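Local coordinates for DegV family protein (Streptococcus agalactiae, PDB 3LUP) that binds a fatty acid, here elaidic acid, in a pocket and may take part in lipid transport or fatty acid metabolism, at residues T123-G128 against A233-R238; D241-L246 against G275-G280; L8-S13 against N129-A134; N248-A253 against D257-V262; K190-F195 against L214-E219. All coordinates share one frame; numbering follows the deposited sequence.

Interaction 1 of 5, residues T123-G128 against A233-R238. With ELA (Elaidic acid), chain B.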
# COMPACT_ATOMS: atom_id res chain seq x y z
N THR A 123 0.34 2.35 0.16
CA THR A 123 0.13 1.06 -0.46
C THR A 123 -0.77 0.24 0.45
O THR A 123 -1.36 0.79 1.37
CB THR A 123 1.49 0.35 -0.78
OG1 THR A 123 1.25 -0.79 -1.61
CG2 THR A 123 2.23 -0.08 0.48
N SER A 124 -0.91 -1.05 0.19
CA SER A 124 -1.75 -1.91 1.02
C SER A 124 -3.17 -1.32 1.12
O SER A 124 -3.72 -0.89 0.09
CB SER A 124 -1.11 -2.11 2.40
OG SER A 124 -1.91 -2.94 3.23
N ALA A 125 -3.72 -1.25 2.33
CA ALA A 125 -5.15 -1.00 2.54
C ALA A 125 -5.64 0.43 2.27
O ALA A 125 -6.74 0.62 1.73
CB ALA A 125 -5.57 -1.46 3.92
N PRO A 126 -4.85 1.46 2.67
CA PRO A 126 -5.19 2.82 2.28
C PRO A 126 -5.31 3.00 0.77
O PRO A 126 -6.21 3.70 0.30
CB PRO A 126 -4.03 3.64 2.85
CG PRO A 126 -3.70 2.95 4.10
CD PRO A 126 -3.81 1.47 3.72
N GLN A 127 -4.40 2.36 0.03
CA GLN A 127 -4.44 2.38 -1.43
C GLN A 127 -5.78 1.83 -1.92
O GLN A 127 -6.44 2.45 -2.76
CB GLN A 127 -3.28 1.56 -2.00
CG GLN A 127 -2.72 2.06 -3.34
CD GLN A 127 -1.78 1.05 -3.99
OE1 GLN A 127 -1.00 0.37 -3.31
NE2 GLN A 127 -1.85 0.94 -5.30
N GLY A 128 -6.19 0.68 -1.38
CA GLY A 128 -7.38 -0.02 -1.82
C GLY A 128 -8.60 0.79 -1.48
O GLY A 128 -9.54 0.89 -2.27
N ALA A 233 -6.87 0.19 9.48
CA ALA A 233 -6.48 -1.16 9.12
C ALA A 233 -5.23 -1.55 9.90
O ALA A 233 -4.24 -0.82 9.88
CB ALA A 233 -6.22 -1.24 7.61
N ILE A 234 -5.28 -2.68 10.60
CA ILE A 234 -4.08 -3.28 11.14
C ILE A 234 -3.63 -4.35 10.15
O ILE A 234 -4.42 -5.21 9.74
CB ILE A 234 -4.30 -3.93 12.50
CG1 ILE A 234 -4.89 -2.92 13.48
CG2 ILE A 234 -2.98 -4.50 13.03
CD1 ILE A 234 -5.55 -3.58 14.68
N ILE A 235 -2.38 -4.28 9.74
CA ILE A 235 -1.89 -5.13 8.66
C ILE A 235 -0.63 -5.83 9.14
O ILE A 235 0.20 -5.21 9.79
CB ILE A 235 -1.60 -4.31 7.39
CG1 ILE A 235 -2.69 -3.25 7.17
CG2 ILE A 235 -1.47 -5.22 6.17
CD1 ILE A 235 -2.16 -1.88 6.81
N HIS A 236 -0.49 -7.12 8.85
CA HIS A 236 0.65 -7.87 9.33
C HIS A 236 1.13 -8.91 8.33
O HIS A 236 0.36 -9.40 7.50
CB HIS A 236 0.31 -8.55 10.65
CG HIS A 236 -0.71 -9.63 10.52
ND1 HIS A 236 -0.38 -10.96 10.41
CD2 HIS A 236 -2.06 -9.58 10.43
CE1 HIS A 236 -1.48 -11.68 10.29
NE2 HIS A 236 -2.51 -10.87 10.30
N SER A 237 2.42 -9.24 8.42
CA SER A 237 2.97 -10.35 7.64
C SER A 237 3.24 -11.53 8.57
O SER A 237 4.34 -11.71 9.08
CB SER A 237 4.22 -9.92 6.86
OG SER A 237 5.22 -9.40 7.74
N ARG A 238 2.20 -12.34 8.80
CA ARG A 238 2.27 -13.48 9.74
C ARG A 238 2.69 -13.05 11.15
O ARG A 238 3.64 -13.59 11.73
CB ARG A 238 3.18 -14.60 9.19
CG ARG A 238 2.74 -15.19 7.85
CD ARG A 238 2.31 -16.63 7.98
NE ARG A 238 1.93 -17.20 6.68
CZ ARG A 238 2.56 -18.21 6.08
NH1 ARG A 238 3.62 -18.79 6.64
NH2 ARG A 238 2.12 -18.65 4.91
CA ELA B . 10.28 -1.76 -7.53
C ELA B . 11.68 -2.09 -8.07
O ELA B . 12.49 -2.85 -7.46
C3 ELA B . 9.37 -2.98 -7.42
C4 ELA B . 7.92 -2.56 -7.19
C5 ELA B . 7.32 -3.17 -5.91
C6 ELA B . 7.66 -2.33 -4.67
C7 ELA B . 7.45 -2.99 -3.31
C8 ELA B . 7.90 -2.03 -2.19
C9 ELA B . 7.02 -2.15 -0.96
C10 ELA B . 7.39 -1.54 0.34
C11 ELA B . 6.84 -2.11 1.63
C12 ELA B . 6.26 -1.05 2.55
C13 ELA B . 4.75 -1.12 2.68
C14 ELA B . 4.24 -0.65 4.03
C15 ELA B . 2.72 -0.84 4.12
C16 ELA B . 2.07 -0.12 5.30
C17 ELA B . 1.08 0.94 4.82
C18 ELA B . -0.16 1.03 5.71
OXT ELA B . 12.06 -1.56 -9.14
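Ala-125 CB meets Ala-233 CB at 3.8 Å, two methyl groups that let the first turn of helix 124-138 lie close to strand 230-236. Beside them Ser-124 OG rests against Ile-235, 3.7 Å from CD1, a small group that touches the isoleucine without keeping helix and strand apart. Ile-235 CD1 also reaches the methyl end of the elaidic acid, C18, at 3.7 Å, while Thr-123 CG2 touches the chain further along, 3.5 Å from C13. Thr-123 thus turns its methyl to the lipid and its hydroxyl elsewhere: OG1, anti to the backbone N (chi1 -169°), donates to Gln-127 OE1 at 3.0 Å, nearly in line with that C=O bond. Further out, Ser-13 OG is hydrogen-bonded to Thr-123 OG1, and Gln-127 NE2 is held by Leu-90 O. Backbone bonds to Gly-280 and Ala-278 fix Ala-233 and Ile-235 in their sheet. Helix start and strand together form part of the apolar wall of a fatty acid pocket, consistent with the lipid binding assigned to this DegV family protein.

Interaction 2 of 5, residues D241-L246 against G275-G280. With ELA (Elaidic acid), chain B.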
# COMPACT_ATOMS: atom_id res chain seq x y z
N ASP A 241 -0.43 -12.37 16.49
CA ASP A 241 -0.40 -11.94 17.88
C ASP A 241 -0.10 -10.46 18.06
O ASP A 241 -0.70 -9.81 18.92
CB ASP A 241 0.58 -12.79 18.67
CG ASP A 241 0.00 -14.14 19.06
OD1 ASP A 241 -1.23 -14.32 18.92
OD2 ASP A 241 0.78 -15.02 19.51
N LYS A 242 0.82 -9.92 17.25
CA LYS A 242 1.17 -8.50 17.31
C LYS A 242 -0.02 -7.64 16.85
O LYS A 242 -0.24 -6.54 17.37
CB LYS A 242 2.45 -8.16 16.51
CG LYS A 242 3.66 -9.15 16.65
CD LYS A 242 5.08 -8.50 16.52
CE LYS A 242 5.18 -7.48 15.37
NZ LYS A 242 6.50 -6.73 15.15
N ALA A 243 -0.80 -8.15 15.90
CA ALA A 243 -1.97 -7.44 15.37
C ALA A 243 -3.18 -7.49 16.31
O ALA A 243 -3.88 -6.50 16.47
CB ALA A 243 -2.33 -7.96 13.97
N GLU A 244 -3.43 -8.65 16.92
CA GLU A 244 -4.50 -8.80 17.92
C GLU A 244 -4.20 -7.94 19.14
O GLU A 244 -5.10 -7.34 19.71
CB GLU A 244 -4.64 -10.25 18.36
CG GLU A 244 -5.23 -11.17 17.31
CD GLU A 244 -5.44 -12.59 17.84
OE1 GLU A 244 -4.87 -12.94 18.91
OE2 GLU A 244 -6.18 -13.37 17.17
N GLN A 245 -2.93 -7.90 19.53
CA GLN A 245 -2.46 -7.02 20.58
C GLN A 245 -2.80 -5.57 20.26
O GLN A 245 -3.49 -4.90 21.04
CB GLN A 245 -0.95 -7.19 20.76
CG GLN A 245 -0.27 -6.09 21.57
CD GLN A 245 -0.68 -6.07 23.02
OE1 GLN A 245 -1.35 -6.97 23.52
NE2 GLN A 245 -0.28 -5.02 23.72
N LEU A 246 -2.34 -5.08 19.11
CA LEU A 246 -2.60 -3.71 18.70
C LEU A 246 -4.10 -3.46 18.58
O LEU A 246 -4.58 -2.38 18.94
CB LEU A 246 -1.90 -3.39 17.38
CG LEU A 246 -2.05 -1.97 16.80
CD1 LEU A 246 -1.81 -0.80 17.80
CD2 LEU A 246 -1.15 -1.86 15.55
N GLY A 275 6.95 -11.30 10.28
CA GLY A 275 6.80 -10.76 11.62
C GLY A 275 6.50 -9.26 11.69
O GLY A 275 6.46 -8.70 12.79
N ALA A 276 6.30 -8.60 10.54
CA ALA A 276 5.99 -7.16 10.54
C ALA A 276 4.54 -6.87 10.95
O ALA A 276 3.66 -7.70 10.71
CB ALA A 276 6.27 -6.57 9.20
N VAL A 277 4.32 -5.72 11.58
CA VAL A 277 2.96 -5.21 11.90
C VAL A 277 2.91 -3.71 11.57
O VAL A 277 3.90 -2.99 11.73
CB VAL A 277 2.53 -5.49 13.39
CG1 VAL A 277 3.14 -4.48 14.34
CG2 VAL A 277 1.02 -5.48 13.54
N ALA A 278 1.75 -3.27 11.08
CA ALA A 278 1.58 -1.89 10.62
C ALA A 278 0.15 -1.46 10.85
O ALA A 278 -0.72 -2.29 11.09
CB ALA A 278 1.90 -1.78 9.15
N PHE A 279 -0.09 -0.16 10.77
CA PHE A 279 -1.46 0.29 10.56
C PHE A 279 -1.50 1.27 9.38
O PHE A 279 -0.49 1.87 9.03
CB PHE A 279 -2.10 0.87 11.83
CG PHE A 279 -1.57 2.23 12.24
CD1 PHE A 279 -0.65 2.34 13.27
CD2 PHE A 279 -2.02 3.37 11.61
CE1 PHE A 279 -0.15 3.58 13.66
CE2 PHE A 279 -1.54 4.62 11.99
CZ PHE A 279 -0.59 4.73 13.02
N GLY A 280 -2.68 1.40 8.79
CA GLY A 280 -2.93 2.44 7.80
C GLY A 280 -4.30 3.02 8.07
O GLY A 280 -5.24 2.26 8.37
CA ELA B . 10.28 -1.76 -7.53
C ELA B . 11.68 -2.09 -8.07
O ELA B . 12.49 -2.85 -7.46
C3 ELA B . 9.37 -2.98 -7.42
C4 ELA B . 7.92 -2.56 -7.19
C5 ELA B . 7.32 -3.17 -5.91
C6 ELA B . 7.66 -2.33 -4.67
C7 ELA B . 7.45 -2.99 -3.31
C8 ELA B . 7.90 -2.03 -2.19
C9 ELA B . 7.02 -2.15 -0.96
C10 ELA B . 7.39 -1.54 0.34
C11 ELA B . 6.84 -2.11 1.63
C12 ELA B . 6.26 -1.05 2.55
C13 ELA B . 4.75 -1.12 2.68
C14 ELA B . 4.24 -0.65 4.03
C15 ELA B . 2.72 -0.84 4.12
C16 ELA B . 2.07 -0.12 5.30
C17 ELA B . 1.08 0.94 4.82
C18 ELA B . -0.16 1.03 5.71
OXT ELA B . 12.06 -1.56 -9.14
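Lys-242 and Val-277 make the apolar part of this contact, the aliphatic stem of the lysine passing aslant over the valine so that Lys-242 CE lies 3.8 Å from Val-277 CG1. The other branch of the valine, CG2, extends away from its own backbone N and faces the helix backbone, 4.0 Å from Ala-243 N and 4.2 Å from Ala-243 CB. Alanine suits this spot because its short side chain lets the branched valine come up to the helix. The polar part is one weak hydrogen bond, from Lys-242 NZ to Gly-275 O at 3.1 Å; bends at chi2 and chi3 (-149° and -44°) bring the ammonium round to that carbonyl. With the ligand the contact is made further along the strand: Phe-279 O lies 3.4 Å and Gly-280 CA 3.7 Å from C18 of the elaidic acid. Gly-280, without a side chain, lets the methyl end lie against the backbone. Helix 240-252 thus covers one face of the mixed sheet, whose strand 277-283 helps line the fatty acid pocket.

Interaction 3 of 5, residues L8-S13 against N129-A134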
# COMPACT_ATOMS: atom_id res chain seq x y z
N LEU A 8 -10.83 2.34 -13.23
CA LEU A 8 -9.87 2.41 -12.15
C LEU A 8 -8.75 1.39 -12.26
O LEU A 8 -8.99 0.18 -12.34
CB LEU A 8 -10.56 2.34 -10.78
CG LEU A 8 -10.66 3.78 -10.28
CD1 LEU A 8 -12.05 4.33 -10.52
CD2 LEU A 8 -10.24 3.92 -8.83
N ILE A 9 -7.53 1.90 -12.29
CA ILE A 9 -6.37 1.02 -12.35
C ILE A 9 -5.50 1.12 -11.09
O ILE A 9 -5.23 2.22 -10.56
CB ILE A 9 -5.51 1.21 -13.63
CG1 ILE A 9 -6.34 0.96 -14.88
CG2 ILE A 9 -4.38 0.21 -13.68
CD1 ILE A 9 -7.10 2.15 -15.38
N THR A 10 -5.10 -0.06 -10.63
CA THR A 10 -4.27 -0.20 -9.46
C THR A 10 -3.35 -1.39 -9.64
O THR A 10 -3.35 -2.00 -10.70
CB THR A 10 -5.12 -0.34 -8.17
OG1 THR A 10 -4.24 -0.38 -7.04
CG2 THR A 10 -5.97 -1.60 -8.22
N ASP A 11 -2.57 -1.72 -8.62
CA ASP A 11 -1.69 -2.86 -8.70
C ASP A 11 -1.99 -3.77 -7.53
O ASP A 11 -2.77 -3.42 -6.66
CB ASP A 11 -0.22 -2.42 -8.73
CG ASP A 11 0.13 -1.44 -7.61
OD1 ASP A 11 -0.06 -1.80 -6.41
OD2 ASP A 11 0.58 -0.31 -7.94
N THR A 12 -1.39 -4.95 -7.52
CA THR A 12 -1.71 -5.97 -6.52
C THR A 12 -1.18 -5.65 -5.11
O THR A 12 -1.48 -6.38 -4.17
CB THR A 12 -1.23 -7.35 -6.95
OG1 THR A 12 0.19 -7.32 -7.09
CG2 THR A 12 -1.85 -7.75 -8.27
N SER A 13 -0.44 -4.55 -4.96
CA SER A 13 -0.00 -4.12 -3.63
C SER A 13 -1.13 -3.43 -2.86
O SER A 13 -1.07 -3.32 -1.64
CB SER A 13 1.23 -3.20 -3.71
OG SER A 13 0.86 -1.84 -3.92
N ASN A 129 -8.57 1.38 -0.29
CA ASN A 129 -9.60 2.33 0.13
C ASN A 129 -9.75 3.51 -0.82
O ASN A 129 -10.86 3.94 -1.08
CB ASN A 129 -9.32 2.84 1.54
CG ASN A 129 -9.57 1.78 2.62
OD1 ASN A 129 -9.19 1.98 3.78
ND2 ASN A 129 -10.22 0.66 2.27
N LEU A 130 -8.64 4.03 -1.35
CA LEU A 130 -8.70 5.11 -2.34
C LEU A 130 -9.47 4.70 -3.59
O LEU A 130 -10.28 5.47 -4.11
CB LEU A 130 -7.31 5.60 -2.73
CG LEU A 130 -6.60 6.45 -1.68
CD1 LEU A 130 -5.16 6.71 -2.11
CD2 LEU A 130 -7.34 7.75 -1.38
N VAL A 131 -9.21 3.49 -4.06
CA VAL A 131 -9.91 2.94 -5.21
C VAL A 131 -11.40 2.92 -4.92
O VAL A 131 -12.19 3.54 -5.63
CB VAL A 131 -9.38 1.52 -5.54
CG1 VAL A 131 -10.22 0.85 -6.61
CG2 VAL A 131 -7.89 1.59 -5.93
N ARG A 132 -11.78 2.22 -3.85
CA ARG A 132 -13.14 2.19 -3.36
C ARG A 132 -13.77 3.59 -3.23
O ARG A 132 -14.89 3.81 -3.68
CB ARG A 132 -13.17 1.45 -2.03
CG ARG A 132 -14.53 1.05 -1.52
CD ARG A 132 -15.19 2.15 -0.71
NE ARG A 132 -14.28 2.70 0.30
CZ ARG A 132 -14.07 2.15 1.49
NH1 ARG A 132 -13.23 2.73 2.34
NH2 ARG A 132 -14.67 1.02 1.83
N ASN A 133 -13.06 4.53 -2.61
CA ASN A 133 -13.55 5.90 -2.45
C ASN A 133 -13.88 6.55 -3.78
O ASN A 133 -14.96 7.13 -3.96
CB ASN A 133 -12.57 6.78 -1.66
CG ASN A 133 -12.47 6.38 -0.22
OD1 ASN A 133 -13.11 5.42 0.21
ND2 ASN A 133 -11.65 7.09 0.55
N ALA A 134 -12.95 6.45 -4.72
CA ALA A 134 -13.12 7.05 -6.03
C ALA A 134 -14.34 6.46 -6.71
O ALA A 134 -15.05 7.16 -7.44
CB ALA A 134 -11.88 6.85 -6.88
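A helix packed against the parallel sheet of the N-terminal part of the chain is the element at work here: the segment 129-134 of helix 124-138 runs nearly antiparallel to strand residues 8-11, their axes 9.6 Å apart at 174°. Leu-8 carries most of the contact through one methyl. Its CD2 settles on the helix between Val-131 and Ala-134, 3.8 Å from Val-131 CG1 and 3.9 Å from Ala-134 CB. Alanine one turn on from the valine gives the leucine room to reach the helix surface. The other valine branch, CG2, meets Thr-10 CB at 4.1 Å, so Val-131 bridges two strand residues that point to the same side of the sheet. Such helix-on-sheet packing is that of an alpha/beta layer, with strand 6-11 lying between strands 26-29 and 86-89. Threonine, beta-branched, is at home in a strand; its hydroxyl is satisfied by Leu-90 O. At the strand end Asp-11 OD1 accepts from Ser-13 N at 3.1 Å through its anti lone pair, an Asx turn, and from Ser-13 OG at 2.7 Å on the syn side, 21° out of the carboxylate plane. This double grip shapes the exit from the strand.

Interaction 4 of 5, residues N248-A253 against D257-V262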
# COMPACT_ATOMS: atom_id res chain seq x y z
N ASN A 248 -6.45 -4.86 20.35
CA ASN A 248 -6.93 -4.70 21.72
C ASN A 248 -6.56 -3.34 22.29
O ASN A 248 -7.41 -2.69 22.89
CB ASN A 248 -6.44 -5.83 22.62
CG ASN A 248 -7.00 -7.18 22.21
OD1 ASN A 248 -8.11 -7.28 21.68
ND2 ASN A 248 -6.22 -8.23 22.44
N LEU A 249 -5.32 -2.90 22.08
CA LEU A 249 -4.91 -1.57 22.48
C LEU A 249 -5.82 -0.49 21.89
O LEU A 249 -6.13 0.49 22.55
CB LEU A 249 -3.46 -1.29 22.08
CG LEU A 249 -2.35 -2.08 22.79
CD1 LEU A 249 -1.02 -1.98 22.00
CD2 LEU A 249 -2.19 -1.65 24.25
N LEU A 250 -6.23 -0.69 20.64
CA LEU A 250 -7.13 0.23 19.95
C LEU A 250 -8.60 0.02 20.33
O LEU A 250 -9.40 0.95 20.29
CB LEU A 250 -6.95 0.11 18.45
CG LEU A 250 -5.63 0.69 17.93
CD1 LEU A 250 -5.59 0.55 16.43
CD2 LEU A 250 -5.49 2.15 18.32
N ALA A 251 -8.93 -1.21 20.71
CA ALA A 251 -10.26 -1.53 21.22
C ALA A 251 -10.46 -0.79 22.54
O ALA A 251 -11.46 -0.11 22.73
CB ALA A 251 -10.43 -3.04 21.41
N LYS A 252 -9.48 -0.92 23.42
CA LYS A 252 -9.48 -0.21 24.70
C LYS A 252 -9.59 1.30 24.49
O LYS A 252 -10.31 1.97 25.21
CB LYS A 252 -8.23 -0.55 25.54
CG LYS A 252 -8.27 0.08 26.92
CD LYS A 252 -7.11 -0.31 27.82
CE LYS A 252 -7.29 0.30 29.21
NZ LYS A 252 -6.27 -0.18 30.18
N ALA A 253 -8.89 1.83 23.49
CA ALA A 253 -8.86 3.27 23.30
C ALA A 253 -10.19 3.85 22.74
O ALA A 253 -10.35 5.07 22.67
CB ALA A 253 -7.66 3.68 22.45
N ASP A 257 -14.46 0.41 16.10
CA ASP A 257 -15.58 0.40 15.14
C ASP A 257 -15.20 0.36 13.67
O ASP A 257 -15.80 -0.38 12.91
CB ASP A 257 -16.55 1.54 15.43
CG ASP A 257 -17.38 1.26 16.67
OD1 ASP A 257 -17.99 0.16 16.75
OD2 ASP A 257 -17.41 2.13 17.58
N ASP A 258 -14.21 1.14 13.28
CA ASP A 258 -13.68 1.09 11.91
C ASP A 258 -12.28 0.46 11.93
O ASP A 258 -11.31 1.03 11.43
CB ASP A 258 -13.64 2.50 11.30
CG ASP A 258 -15.00 3.19 11.33
OD1 ASP A 258 -15.91 2.77 10.58
OD2 ASP A 258 -15.14 4.17 12.08
N LEU A 259 -12.21 -0.73 12.50
CA LEU A 259 -10.94 -1.42 12.72
C LEU A 259 -11.01 -2.84 12.14
O LEU A 259 -11.87 -3.64 12.52
CB LEU A 259 -10.63 -1.44 14.21
CG LEU A 259 -9.23 -1.69 14.74
CD1 LEU A 259 -8.24 -0.70 14.17
CD2 LEU A 259 -9.29 -1.57 16.24
N GLU A 260 -10.10 -3.12 11.22
CA GLU A 260 -10.08 -4.39 10.50
C GLU A 260 -8.66 -4.93 10.52
O GLU A 260 -7.70 -4.15 10.44
CB GLU A 260 -10.55 -4.17 9.06
CG GLU A 260 -10.97 -5.45 8.32
CD GLU A 260 -11.32 -5.25 6.83
OE1 GLU A 260 -10.91 -4.21 6.23
OE2 GLU A 260 -12.00 -6.15 6.26
N ILE A 261 -8.52 -6.25 10.64
CA ILE A 261 -7.21 -6.89 10.52
C ILE A 261 -7.06 -7.58 9.15
O ILE A 261 -7.91 -8.38 8.74
CB ILE A 261 -6.90 -7.89 11.68
CG1 ILE A 261 -6.95 -7.19 13.05
CG2 ILE A 261 -5.52 -8.52 11.48
CD1 ILE A 261 -7.03 -8.11 14.28
N VAL A 262 -5.99 -7.23 8.45
CA VAL A 262 -5.74 -7.75 7.11
C VAL A 262 -4.26 -8.08 6.97
O VAL A 262 -3.42 -7.54 7.70
CB VAL A 262 -6.14 -6.73 6.00
CG1 VAL A 262 -7.62 -6.47 6.03
CG2 VAL A 262 -5.34 -5.42 6.10
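Leu-250 lays its CB and one methyl against Leu-259, the two leucines crossing at about a right angle. Leu-259 CD2 lies 3.6 Å from Leu-250 CB, while the CD1 methyls of Leu-250 and Leu-259 meet at 3.7 Å, so each branch of the strand leucine has its own place on the helix residue. In Leu-259 a chi1 of -161° swings CG away from the backbone N, from where the fork opens toward the helix. The same CD2 lies near the helix backbone, a loose 4.5 Å from Ala-251 N. Leucine suits both positions: its forked end can straddle a neighbour, and all the touching groups are hydrocarbon, so the pairing rests on dispersion and the exclusion of water. The contact is small, burying about 101 Å² in total, and lies only partly within the protein. Helix 240-252 and strand 259-263 are the last two elements of a beta-alpha-beta unit that begins with strand 230-236. Leu-259 also touches Ile-232 and Ile-234 of that first strand and Tyr-247 of the helix. Leu-250 also packs on Ala-218 and Val-221 of helix 210-224, which puts the leucine pair where two helices and the edge of the mixed sheet come together.

Interaction 5 of 5, residues K190-F195 against L214-E219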
# COMPACT_ATOMS: atom_id res chain seq x y z
N LYS A 190 13.38 -1.28 18.71
CA LYS A 190 12.18 -1.53 17.90
C LYS A 190 11.59 -0.21 17.42
O LYS A 190 10.65 0.32 18.04
CB LYS A 190 11.14 -2.35 18.70
CG LYS A 190 11.37 -3.87 18.68
CD LYS A 190 10.81 -4.50 17.38
CE LYS A 190 11.03 -6.01 17.29
NZ LYS A 190 12.37 -6.52 17.74
N PRO A 191 12.15 0.36 16.33
CA PRO A 191 11.70 1.68 15.86
C PRO A 191 10.32 1.65 15.23
O PRO A 191 9.92 0.65 14.64
CB PRO A 191 12.72 2.00 14.78
CG PRO A 191 13.18 0.66 14.28
CD PRO A 191 13.24 -0.19 15.50
N VAL A 192 9.60 2.75 15.39
CA VAL A 192 8.35 3.00 14.70
C VAL A 192 8.69 3.77 13.42
O VAL A 192 9.39 4.81 13.45
CB VAL A 192 7.36 3.82 15.57
CG1 VAL A 192 6.02 3.96 14.88
CG2 VAL A 192 7.17 3.19 16.93
N LEU A 193 8.20 3.25 12.30
CA LEU A 193 8.45 3.83 10.98
C LEU A 193 7.15 4.32 10.40
O LEU A 193 6.09 3.86 10.80
CB LEU A 193 9.05 2.77 10.05
CG LEU A 193 10.26 2.01 10.62
CD1 LEU A 193 10.50 0.73 9.88
CD2 LEU A 193 11.48 2.89 10.60
N HIS A 194 7.24 5.27 9.48
CA HIS A 194 6.06 5.77 8.81
C HIS A 194 6.35 6.26 7.40
O HIS A 194 7.51 6.32 6.99
CB HIS A 194 5.38 6.85 9.65
CG HIS A 194 6.02 8.20 9.58
ND1 HIS A 194 7.38 8.39 9.55
CD2 HIS A 194 5.46 9.44 9.55
CE1 HIS A 194 7.64 9.69 9.50
NE2 HIS A 194 6.50 10.35 9.51
N PHE A 195 5.31 6.60 6.65
CA PHE A 195 5.47 7.24 5.35
C PHE A 195 5.60 8.75 5.43
O PHE A 195 4.78 9.43 6.06
CB PHE A 195 4.31 6.88 4.44
CG PHE A 195 4.45 5.54 3.77
CD1 PHE A 195 4.71 5.46 2.40
CD2 PHE A 195 4.30 4.36 4.50
CE1 PHE A 195 4.83 4.23 1.76
CE2 PHE A 195 4.43 3.11 3.87
CZ PHE A 195 4.70 3.06 2.49
N LEU A 214 4.32 -1.35 20.28
CA LEU A 214 2.92 -1.58 19.94
C LEU A 214 2.03 -0.57 20.63
O LEU A 214 1.08 -0.07 20.02
CB LEU A 214 2.48 -3.00 20.28
CG LEU A 214 3.19 -4.14 19.54
CD1 LEU A 214 2.79 -5.49 20.07
CD2 LEU A 214 2.93 -4.04 18.05
N LYS A 215 2.33 -0.30 21.91
CA LYS A 215 1.58 0.68 22.70
C LYS A 215 1.69 2.05 22.05
O LYS A 215 0.68 2.75 21.87
CB LYS A 215 2.10 0.73 24.13
CG LYS A 215 1.76 -0.49 25.00
CD LYS A 215 1.68 -0.14 26.49
CE LYS A 215 3.06 -0.06 27.14
NZ LYS A 215 3.08 0.93 28.25
N ARG A 216 2.91 2.41 21.67
CA ARG A 216 3.17 3.63 20.92
C ARG A 216 2.38 3.72 19.59
O ARG A 216 1.88 4.78 19.25
CB ARG A 216 4.67 3.81 20.71
CG ARG A 216 5.07 5.20 20.26
CD ARG A 216 5.05 6.26 21.39
NE ARG A 216 5.01 7.59 20.77
CZ ARG A 216 3.89 8.27 20.50
NH1 ARG A 216 2.70 7.78 20.84
NH2 ARG A 216 3.95 9.45 19.90
N LEU A 217 2.25 2.61 18.86
CA LEU A 217 1.39 2.59 17.66
C LEU A 217 -0.07 2.96 17.95
O LEU A 217 -0.66 3.81 17.26
CB LEU A 217 1.44 1.22 16.97
CG LEU A 217 2.66 0.82 16.13
CD1 LEU A 217 2.48 -0.61 15.69
CD2 LEU A 217 2.88 1.75 14.92
N ALA A 218 -0.65 2.33 18.98
CA ALA A 218 -2.01 2.66 19.42
C ALA A 218 -2.16 4.13 19.78
O ALA A 218 -3.15 4.75 19.41
CB ALA A 218 -2.43 1.80 20.56
N GLU A 219 -1.19 4.70 20.48
CA GLU A 219 -1.24 6.12 20.80
C GLU A 219 -1.20 7.00 19.56
O GLU A 219 -1.89 8.02 19.48
CB GLU A 219 -0.13 6.50 21.77
CG GLU A 219 -0.39 6.04 23.20
CD GLU A 219 0.88 5.98 24.04
OE1 GLU A 219 1.88 6.64 23.67
OE2 GLU A 219 0.87 5.26 25.07
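Val-192 points its CB toward helix 210-224 and divides there into two methyls with different neighbours. CG1, set opposite the backbone N by a chi1 of -175°, meets the tip of Leu-217, its distance to Leu-217 CD2 being 3.8 Å. CG2 lies beside the aliphatic part of Arg-216, a looser approach of 4.4 Å to Arg-216 CG. The two side chains of Val-192 and Leu-217 run alongside each other but point opposite ways, touching by one methyl apiece. Leu-217 needs its length, for its CB does not aim at the strand; with CD1 anti to CA (chi2 175°), CD2 is turned to the valine. Strand 192-195 belongs to the mixed sheet, between strands 201-205 and 159-163, and helix 210-224 packs over it. A beta-branched valine fits the strand, and Leu-217 reaches Phe-161 and Val-163 of the next strand as well as Leu-246 of helix 240-252. Arg-216 sits at the margin, so its charged end can turn elsewhere. Its NE forms a salt bridge with Glu-205, and NH1 pairs with Glu-219 OE1 at 3.2 Å, one helical turn on, in a salt bridge whose hydrogen bond is weak, bent to 123°. At the far end of the strand Phe-195 touches the elaidic acid.

In the fold
Interactions 3 and 1 share helix 124-138, their centres about 13 Å apart: its start meets the mixed sheet at the fatty acid, and its next turns cover the parallel sheet. Interactions 1, 2, 4 and 5 all reach the mixed sheet, where strand 230-236 lies between strands 277-283 and 259-263. Interactions 2 and 4 use the same helix, 240-252, and interaction 5 adds helix 210-224 beside it; the centre of interaction 2 is about 10 Å from each of the other two. Along the chain interactions 1 and 3 cross, interaction 5 is nested within interaction 1, and interaction 4 within interaction 2. Interactions 1, 2 and 5 touch the lipid, so several mixed-sheet strands line its pocket.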